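Local coordinates for protein alginate lyase (Bacteroides ovatus, PDB 3NNB) that probably cleaves the glycosidic bonds of alginate by beta-elimination, at residues A163-I166 with D167-S170; L224-D227 with V228-A232; A343-I346 with L347-A350; E368-A371 with N372-I375. One frame throughout, in Å; residues are numbered along the deposited sequence. Where two conformers were deposited one is given.

Interaction 1 of 4, residues A163-I166 with D167-S170; sequences AGMI and DIYS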
loop_
_atom_site.group_PDB
_atom_site.type_symbol
_atom_site.label_atom_id
_atom_site.label_comp_id
_atom_site.label_asym_id
_atom_site.label_seq_id
_atom_site.Cartn_x
_atom_site.Cartn_y
_atom_site.Cartn_z
ATOM N N ALA A 163 -2.308 -7.691 12.352
ATOM C CA ALA A 163 -1.214 -7.463 11.406
ATOM C C ALA A 163 -1.544 -7.889 9.994
ATOM O O ALA A 163 -0.993 -7.351 9.059
ATOM C CB ALA A 163 0.064 -8.162 11.898
ATOM N N GLY A 164 -2.423 -8.879 9.822
ATOM C CA GLY A 164 -2.859 -9.278 8.470
ATOM C C GLY A 164 -3.483 -8.191 7.628
ATOM O O GLY A 164 -3.475 -8.283 6.381
HETATM N N MSE A 165 -3.999 -7.154 8.278
HETATM C CA MSE A 165 -4.578 -6.006 7.554
HETATM C C MSE A 165 -3.571 -5.383 6.596
HETATM O O MSE A 165 -3.948 -4.880 5.538
HETATM C CB MSE A 165 -5.104 -4.941 8.522
HETATM C CG MSE A 165 -6.506 -5.200 9.053
HETATM SE SE MSE A 165 -7.870 -5.132 7.686
HETATM C CE MSE A 165 -7.397 -3.446 6.884
ATOM N N ILE A 166 -2.290 -5.386 6.952
ATOM C CA ILE A 166 -1.284 -4.767 6.086
ATOM C C ILE A 166 -1.231 -5.466 4.720
ATOM O O ILE A 166 -0.806 -4.860 3.739
ATOM C CB ILE A 166 0.121 -4.681 6.788
ATOM C CG1 ILE A 166 0.970 -3.527 6.230
ATOM C CG2 ILE A 166 0.919 -6.021 6.664
ATOM C CD1 ILE A 166 0.465 -2.140 6.572
ATOM N N ASP A 167 -1.607 -6.747 4.668
ATOM C CA ASP A 167 -1.524 -7.528 3.422
ATOM C C ASP A 167 -2.264 -6.859 2.264
ATOM O O ASP A 167 -1.886 -7.034 1.104
ATOM C CB ASP A 167 -2.106 -8.933 3.589
ATOM C CG ASP A 167 -1.270 -9.851 4.493
ATOM O OD1 ASP A 167 -0.356 -9.364 5.184
ATOM O OD2 ASP A 167 -1.579 -11.067 4.538
ATOM N N ILE A 168 -3.358 -6.138 2.564
ATOM C CA ILE A 168 -4.201 -5.564 1.525
ATOM C C ILE A 168 -3.985 -4.092 1.326
ATOM O O ILE A 168 -4.773 -3.427 0.682
ATOM C CB ILE A 168 -5.715 -5.846 1.776
ATOM C CG1 ILE A 168 -6.217 -5.336 3.134
ATOM C CG2 ILE A 168 -5.993 -7.339 1.568
ATOM C CD1 ILE A 168 -7.777 -5.088 3.156
ATOM N N TYR A 169 -2.906 -3.541 1.906
ATOM C CA TYR A 169 -2.676 -2.095 1.820
ATOM C C TYR A 169 -2.676 -1.596 0.344
ATOM O O TYR A 169 -3.150 -0.488 0.075
ATOM C CB TYR A 169 -1.381 -1.690 2.494
ATOM C CG TYR A 169 -1.233 -0.177 2.590
ATOM C CD1 TYR A 169 -1.769 0.505 3.671
ATOM C CD2 TYR A 169 -0.619 0.563 1.579
ATOM C CE1 TYR A 169 -1.686 1.880 3.757
ATOM C CE2 TYR A 169 -0.526 1.941 1.660
ATOM C CZ TYR A 169 -1.071 2.589 2.762
ATOM O OH TYR A 169 -0.991 3.985 2.824
ATOM N N SER A 170 -2.151 -2.397 -0.582
ATOM C CA SER A 170 -2.147 -2.034 -2.003
ATOM C C SER A 170 -3.545 -1.826 -2.623
ATOM O O SER A 170 -3.650 -1.219 -3.700
ATOM C CB SER A 170 -1.348 -3.028 -2.854
ATOM O OG SER A 170 -1.995 -4.269 -2.923
#
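Gly164 O takes the backbone N-H of Asp167 (N to O 3.0 Å), and Asp167 also brings its CB and CG close to that oxygen, CG 3.3 Å from Gly164 O. Two more rungs follow: Ile168 N bonds to the carbonyl of Met165 (a selenomethionine in the model), and Tyr169 N bonds to Ile166 O at 3.1 Å with an N-H...O angle of 164°. All three link residues three apart, the spacing of 3-10 turns, and each donor stands well above the carbonyl plane. Beside the first rung, Ile166 CG2 lies 3.9 Å from Asp167 OD1, the two side chains crossing at about a right angle. With CG anti to its own carbonyl carbon (chi1 -69°), Asp167 turns the carboxylate back along the chain. There OD2 is hydrogen-bonded to the hydroxyls of Tyr63 and Ser65, and OD1 to the Gln150 amide. Replacing it with an alanine would probably leave the two hydroxyls and the Gln150 amide without their buried partner. Further on, Tyr169 OH is hydrogen-bonded to Asp287. The chemistry is thus divided: backbone bonds hold the run of turns before helix 171-180, while one buried acid ties it to its neighbours.

Interaction 2 of 4, residues L224-D227 with V228-A232; sequences LAYD and VQLTA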
loop_
_atom_site.group_PDB
_atom_site.type_symbol
_atom_site.label_atom_id
_atom_site.label_comp_id
_atom_site.label_asym_id
_atom_site.label_seq_id
_atom_site.Cartn_x
_atom_site.Cartn_y
_atom_site.Cartn_z
ATOM N N LEU A 224 -1.213 3.206 11.898
ATOM C CA LEU A 224 -1.267 4.328 10.971
ATOM C C LEU A 224 -1.828 3.898 9.613
ATOM O O LEU A 224 -2.736 4.540 9.046
ATOM C CB LEU A 224 0.122 4.964 10.875
ATOM C CG LEU A 224 0.240 6.306 10.136
ATOM C CD1 LEU A 224 1.394 7.146 10.692
ATOM C CD2 LEU A 224 0.405 6.101 8.625
ATOM N N ALA A 225 -1.349 2.744 9.133
ATOM C CA ALA A 225 -1.825 2.185 7.886
ATOM C C ALA A 225 -3.303 1.781 7.949
ATOM O O ALA A 225 -4.027 1.917 6.955
ATOM C CB ALA A 225 -0.914 1.002 7.414
ATOM N N TYR A 226 -3.765 1.309 9.092
ATOM C CA TYR A 226 -5.196 0.947 9.246
ATOM C C TYR A 226 -6.052 2.139 8.916
ATOM O O TYR A 226 -7.020 2.027 8.187
ATOM C CB TYR A 226 -5.468 0.453 10.652
ATOM C CG TYR A 226 -6.941 0.194 10.926
ATOM C CD1 TYR A 226 -7.772 1.227 11.312
ATOM C CD2 TYR A 226 -7.494 -1.084 10.763
ATOM C CE1 TYR A 226 -9.119 1.021 11.583
ATOM C CE2 TYR A 226 -8.863 -1.318 11.033
ATOM C CZ TYR A 226 -9.662 -0.268 11.444
ATOM O OH TYR A 226 -11.033 -0.397 11.737
ATOM N N ASP A 227 -5.683 3.290 9.464
ATOM C CA ASP A 227 -6.492 4.501 9.242
ATOM C C ASP A 227 -6.516 4.893 7.765
ATOM O O ASP A 227 -7.539 5.305 7.237
ATOM C CB ASP A 227 -5.984 5.673 10.065
ATOM C CG ASP A 227 -6.370 5.590 11.524
ATOM O OD1 ASP A 227 -6.999 4.609 11.963
ATOM O OD2 ASP A 227 -6.027 6.544 12.266
ATOM N N VAL A 228 -5.355 4.834 7.100
ATOM C CA VAL A 228 -5.314 5.140 5.662
ATOM C C VAL A 228 -6.247 4.235 4.857
ATOM O O VAL A 228 -7.003 4.701 4.000
ATOM C CB VAL A 228 -3.866 5.090 5.066
ATOM C CG1 VAL A 228 -3.866 5.534 3.614
ATOM C CG2 VAL A 228 -2.928 5.980 5.882
ATOM N N GLN A 229 -6.193 2.944 5.152
ATOM C CA GLN A 229 -7.003 1.988 4.412
ATOM C C GLN A 229 -8.474 2.242 4.727
ATOM O O GLN A 229 -9.290 2.301 3.825
ATOM C CB GLN A 229 -6.644 0.555 4.849
ATOM C CG GLN A 229 -5.241 0.099 4.507
ATOM C CD GLN A 229 -5.118 -1.420 4.584
ATOM O OE1 GLN A 229 -5.688 -2.132 3.745
ATOM N NE2 GLN A 229 -4.342 -1.927 5.568
ATOM N N LEU A 230 -8.819 2.430 6.006
ATOM C CA LEU A 230 -10.232 2.690 6.350
ATOM C C LEU A 230 -10.753 3.924 5.582
ATOM O O LEU A 230 -11.865 3.930 5.022
ATOM C CB LEU A 230 -10.404 2.865 7.857
ATOM C CG LEU A 230 -11.864 2.975 8.335
ATOM C CD1 LEU A 230 -12.564 1.613 8.213
ATOM C CD2 LEU A 230 -11.879 3.498 9.801
ATOM N N THR A 231 -9.916 4.954 5.519
ATOM C CA THR A 231 -10.287 6.225 4.870
ATOM C C THR A 231 -10.513 6.001 3.377
ATOM O O THR A 231 -11.536 6.406 2.824
ATOM C CB THR A 231 -9.256 7.284 5.131
ATOM O OG1 THR A 231 -9.148 7.502 6.542
ATOM C CG2 THR A 231 -9.660 8.631 4.464
ATOM N N ALA A 232 -9.551 5.345 2.720
ATOM C CA ALA A 232 -9.667 5.102 1.293
ATOM C C ALA A 232 -10.892 4.225 0.966
ATOM O O ALA A 232 -11.598 4.490 -0.025
ATOM C CB ALA A 232 -8.406 4.396 0.785
#
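Asp227 O is gripped twice by Thr231, whose OG1 donates at 2.8 Å and whose backbone N donates to the same oxygen at 3.0 Å. The two donors come from opposite faces of the carbonyl plane, the hydroxyl tilted 32° from it. This is one turn of alpha-helix 221-236, buried here, consistent with the (alpha/alpha) toroid of the six-hairpin clan. Thr231 can fold its hydroxyl back onto the helix because OG1 lies beside its own backbone N (chi1 -60°), which puts CG2 anti to that nitrogen, and the side chain packs on helices 240-258 and 274-293. A valine here would probably keep the bulk but lose the second grip on Asp227 O, leaving the main-chain N-H of the same residue as its partner within this turn. The rungs before it are regular: Gln229 N to Ala225 O at 3.0 Å and Leu230 N to Tyr226 O at 2.9 Å, both nearly in line with the carbonyl.

Along the flank, Tyr226 and Leu230 run side by side and point the same way, with the ring's hydroxyl going on to bond Met206 O. Asp227 OD1 lies at the edge of that ring, in its plane, while OD2 forms a salt bridge with Arg254, which probably keeps the buried carboxylate charged. Gln229 brings its CG to 3.3 Å from Ala225 O and sends OE1 to the hydroxyl of Tyr233. Leu224 CD2 touches Val228 CG2 at 4.3 Å, and Leu230 CD2 comes obliquely to Tyr226 CE1 at 4.1 Å.

Interaction 3 of 4, residues A343-I346 with L347-A350; sequences ACWI and LRRA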
loop_
_atom_site.group_PDB
_atom_site.type_symbol
_atom_site.label_atom_id
_atom_site.label_comp_id
_atom_site.label_asym_id
_atom_site.label_seq_id
_atom_site.Cartn_x
_atom_site.Cartn_y
_atom_site.Cartn_z
ATOM N N ALA A 343 13.788 6.663 -0.486
ATOM C CA ALA A 343 13.844 7.922 0.254
ATOM C C ALA A 343 13.804 9.138 -0.682
ATOM O O ALA A 343 13.195 10.137 -0.373
ATOM C CB ALA A 343 15.082 7.949 1.142
ATOM N N CYS A 344 14.519 9.054 -1.818
ATOM C CA CYS A 344 14.536 10.131 -2.793
ATOM C C CYS A 344 13.131 10.397 -3.385
ATOM O O CYS A 344 12.802 11.557 -3.748
ATOM C CB CYS A 344 15.509 9.776 -3.928
ATOM S SG CYS A 344 17.249 9.771 -3.414
ATOM N N TRP A 345 12.316 9.333 -3.498
ATOM C CA TRP A 345 10.940 9.476 -3.958
ATOM C C TRP A 345 9.987 9.911 -2.842
ATOM O O TRP A 345 9.010 10.594 -3.117
ATOM C CB TRP A 345 10.482 8.215 -4.691
ATOM C CG TRP A 345 11.176 8.149 -5.984
ATOM C CD1 TRP A 345 12.308 7.473 -6.276
ATOM C CD2 TRP A 345 10.805 8.860 -7.188
ATOM N NE1 TRP A 345 12.684 7.730 -7.578
ATOM C CE2 TRP A 345 11.759 8.547 -8.161
ATOM C CE3 TRP A 345 9.752 9.709 -7.528
ATOM C CZ2 TRP A 345 11.695 9.071 -9.457
ATOM C CZ3 TRP A 345 9.705 10.231 -8.802
ATOM C CH2 TRP A 345 10.670 9.916 -9.746
ATOM N N ILE A 346 10.274 9.582 -1.582
ATOM C CA ILE A 346 9.594 10.251 -0.481
ATOM C C ILE A 346 9.744 11.772 -0.627
ATOM O O ILE A 346 8.771 12.515 -0.407
ATOM C CB ILE A 346 10.116 9.732 0.904
ATOM C CG1 ILE A 346 9.692 8.262 1.133
ATOM C CG2 ILE A 346 9.666 10.607 2.077
ATOM C CD1 ILE A 346 8.155 7.986 1.267
ATOM N N LEU A 347 10.963 12.234 -0.954
ATOM C CA LEU A 347 11.225 13.656 -1.082
ATOM C C LEU A 347 10.471 14.312 -2.247
ATOM O O LEU A 347 9.914 15.384 -2.086
ATOM C CB LEU A 347 12.719 13.932 -1.186
ATOM C CG LEU A 347 13.516 13.644 0.074
ATOM C CD1 LEU A 347 14.940 14.094 -0.162
ATOM C CD2 LEU A 347 12.938 14.331 1.320
ATOM N N ARG A 348 10.394 13.624 -3.384
ATOM C CA ARG A 348 9.516 14.067 -4.489
ATOM C C ARG A 348 8.077 14.257 -4.036
ATOM O O ARG A 348 7.456 15.281 -4.298
ATOM C CB ARG A 348 9.550 13.015 -5.595
ATOM C CG ARG A 348 8.547 13.185 -6.726
ATOM C CD ARG A 348 8.726 14.448 -7.582
ATOM N NE ARG A 348 9.989 14.475 -8.313
ATOM C CZ ARG A 348 10.212 13.987 -9.540
ATOM N NH1 ARG A 348 9.273 13.382 -10.254
ATOM N NH2 ARG A 348 11.415 14.091 -10.062
ATOM N N ARG A 349 7.559 13.274 -3.316
ATOM C CA ARG A 349 6.172 13.310 -2.886
ATOM C C ARG A 349 5.933 14.421 -1.884
ATOM O O ARG A 349 4.914 15.128 -1.960
ATOM C CB ARG A 349 5.782 11.940 -2.347
ATOM C CG ARG A 349 5.870 10.873 -3.423
ATOM C CD ARG A 349 5.901 9.476 -2.855
ATOM N NE ARG A 349 4.679 9.149 -2.146
ATOM C CZ ARG A 349 4.494 8.003 -1.456
ATOM N NH1 ARG A 349 5.434 7.032 -1.394
ATOM N NH2 ARG A 349 3.344 7.828 -0.866
ATOM N N ALA A 350 6.848 14.587 -0.943
ATOM C CA ALA A 350 6.735 15.664 0.069
ATOM C C ALA A 350 6.759 17.056 -0.575
ATOM O O ALA A 350 6.105 17.990 -0.092
ATOM C CB ALA A 350 7.878 15.534 1.127
#
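Trp345 lays the benzene half of its indole alongside the Arg348 side chain, one turn further on, the two pointing the same way. CZ3 sits over one face of the guanidinium, offset toward the rim, and comes 3.5 Å from Arg348 NH1. The planes are 64° apart, far from a parallel stack. Closer to the backbone, Arg348 CG meets Trp345 CE3 at 3.8 Å, so aliphatic and charged parts of the arginine both lie against the ring. The arginine reaches this position by starting with CG anti to its backbone N and then bending twice, at chi2 and chi3 (both 64°), which curls the chain back toward the indole. Its charge is well matched: NE forms a salt bridge with Glu360, and NH1 is hydrogen-bonded to Tyr379 O. Arg367 lies near as well, making a cation-pi contact with Trp345, and its NH1 is close to Arg348 NH2, a pairing of like charges that Glu360 probably eases.

The backbone under this pair is the alpha-helix 336-351, whose rungs are i to i+4. Ala350 N to Ile346 O is the shortest, at 2.9 Å with an angle of 160° at the hydrogen, and Arg349 N reaches Trp345 O at 3.1 Å. Ile346 turns to the side of the helix that packs on helices 274-293 and 310-317. On the side of helix 359-366, Leu347 sets its CG 3.5 Å from Ala343 O and packs onto Ile362, with Cys344 against Phe366 and Ala350 against Tyr359.

Interaction 4 of 4, residues E368-A371 with N372-I375; sequences ETPA and NKRI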
loop_
_atom_site.group_PDB
_atom_site.type_symbol
_atom_site.label_atom_id
_atom_site.label_comp_id
_atom_site.label_asym_id
_atom_site.label_seq_id
_atom_site.Cartn_x
_atom_site.Cartn_y
_atom_site.Cartn_z
ATOM N N GLU A 368 18.994 7.781 -8.731
ATOM C CA GLU A 368 19.513 7.230 -9.995
ATOM C C GLU A 368 18.427 6.483 -10.783
ATOM O O GLU A 368 18.716 5.668 -11.667
ATOM C CB GLU A 368 20.699 6.302 -9.712
ATOM C CG GLU A 368 21.947 7.067 -9.288
ATOM C CD GLU A 368 23.128 6.154 -9.037
ATOM O OE1 GLU A 368 22.956 5.119 -8.338
ATOM O OE2 GLU A 368 24.227 6.484 -9.537
ATOM N N THR A 369 17.175 6.800 -10.507
ATOM C CA THR A 369 16.026 6.119 -11.099
ATOM C C THR A 369 15.984 6.249 -12.627
ATOM O O THR A 369 15.821 7.332 -13.138
ATOM C CB THR A 369 14.744 6.676 -10.419
ATOM O OG1 THR A 369 14.908 6.577 -8.999
ATOM C CG2 THR A 369 13.471 5.894 -10.778
ATOM N N PRO A 370 16.077 5.114 -13.359
ATOM C CA PRO A 370 15.981 5.209 -14.840
ATOM C C PRO A 370 14.688 5.854 -15.322
ATOM O O PRO A 370 13.628 5.732 -14.666
ATOM C CB PRO A 370 16.043 3.745 -15.282
ATOM C CG PRO A 370 16.817 3.078 -14.208
ATOM C CD PRO A 370 16.366 3.734 -12.928
ATOM N N ALA A 371 14.789 6.525 -16.466
ATOM C CA ALA A 371 13.711 7.370 -16.965
ATOM C C ALA A 371 12.443 6.588 -17.296
ATOM O O ALA A 371 11.364 7.171 -17.346
ATOM C CB ALA A 371 14.178 8.172 -18.233
ATOM N N ASN A 372 12.570 5.286 -17.539
ATOM C CA ASN A 372 11.416 4.458 -17.898
ATOM C C ASN A 372 10.637 3.866 -16.676
ATOM O O ASN A 372 9.644 3.185 -16.865
ATOM C CB ASN A 372 11.833 3.312 -18.831
ATOM C CG ASN A 372 12.677 2.282 -18.084
ATOM O OD1 ASN A 372 13.624 2.671 -17.412
ATOM N ND2 ASN A 372 12.301 1.011 -18.130
ATOM N N LYS A 373 11.072 4.127 -15.449
ATOM C CA LYS A 373 10.382 3.582 -14.275
ATOM C C LYS A 373 9.048 4.276 -14.100
ATOM O O LYS A 373 8.902 5.477 -14.317
ATOM C CB LYS A 373 11.224 3.785 -13.003
ATOM C CG LYS A 373 12.538 2.989 -12.967
ATOM C CD LYS A 373 12.361 1.496 -13.215
ATOM C CE LYS A 373 13.679 0.722 -13.025
ATOM N NZ LYS A 373 13.540 -0.743 -13.300
ATOM N N ARG A 374 8.054 3.476 -13.756
ATOM C CA ARG A 374 6.679 3.932 -13.609
ATOM C C ARG A 374 6.502 5.093 -12.663
ATOM O O ARG A 374 5.605 5.898 -12.848
ATOM C CB ARG A 374 5.806 2.766 -13.154
ATOM C CG ARG A 374 4.346 3.029 -13.325
ATOM C CD ARG A 374 3.509 1.926 -12.683
ATOM N NE ARG A 374 3.731 0.658 -13.364
ATOM C CZ ARG A 374 3.076 -0.473 -13.076
ATOM N NH1 ARG A 374 2.146 -0.476 -12.119
ATOM N NH2 ARG A 374 3.338 -1.560 -13.766
ATOM N N ILE A 375 7.335 5.194 -11.640
ATOM C CA ILE A 375 7.162 6.205 -10.619
ATOM C C ILE A 375 7.266 7.627 -11.216
ATOM O O ILE A 375 6.649 8.550 -10.719
ATOM C CB ILE A 375 8.152 5.969 -9.438
ATOM C CG1 ILE A 375 7.731 6.775 -8.237
ATOM C CG2 ILE A 375 9.593 6.234 -9.895
ATOM C CD1 ILE A 375 8.290 6.203 -6.927
#
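The chain reverses through a type I beta turn from Pro370 to Lys373, closed by Lys373 N donating to Pro370 O at 3.1 Å with a nearly straight N-H...O angle of 168°. Ala371 and Asn372 occupy its two corners, and the turn sits at the surface between helix 359-366 and helix 375-378. Over it, the lysine chain crosses the proline ring obliquely: Lys373 CG is 3.9 Å from Pro370 CD, and CE stays near the same ring. A bend at chi2 (-53°) folds the aliphatic run back over the ring instead of letting it extend away. Thr369 adds its methyl to this apolar patch, its CG2 lying 3.8 Å from Lys373 CG, while its hydroxyl turns to Glu341 in a hydrogen bond. Past the turn, Ile375 CG2 comes back to Thr369 CG2 at 4.0 Å. Asn372 holds CG between its backbone N and carbonyl carbon (chi1 70°), which brings its amide back toward the proline. The nitrogen ND2 is hydrogen-bonded to Thr32 on helix 27-41, tying the turn to that helix. Within the turn, Asn372 OD1 lies 3.4 Å from Pro370 CB.

How the interactions relate
The four contacts form two touching pairs. Interactions 1 and 2 have centres 10 Å apart and meet where Gln229 NE2 reaches Met165 O at 3.0 Å, probably a hydrogen bond, with Ile166 CD1 packed 3.5 Å from Ala225 CB. Interactions 3 and 4, centres 14 Å apart, meet through Trp345 NE1 and Thr369 OG1 at 2.9 Å, again a probable hydrogen bond. Between the pairs, interactions 1 and 3 come within about 7 Å at nearest atoms, and Asp287 partners Tyr169 and, in one of its two conformers, Arg349. A citrate, probably from the crystallisation liquor, lies about 4 Å from the Ala163 side chain and may mark a pocket; the sodium ligands Glu182, Ser184 and Phe187 belong to none of the four.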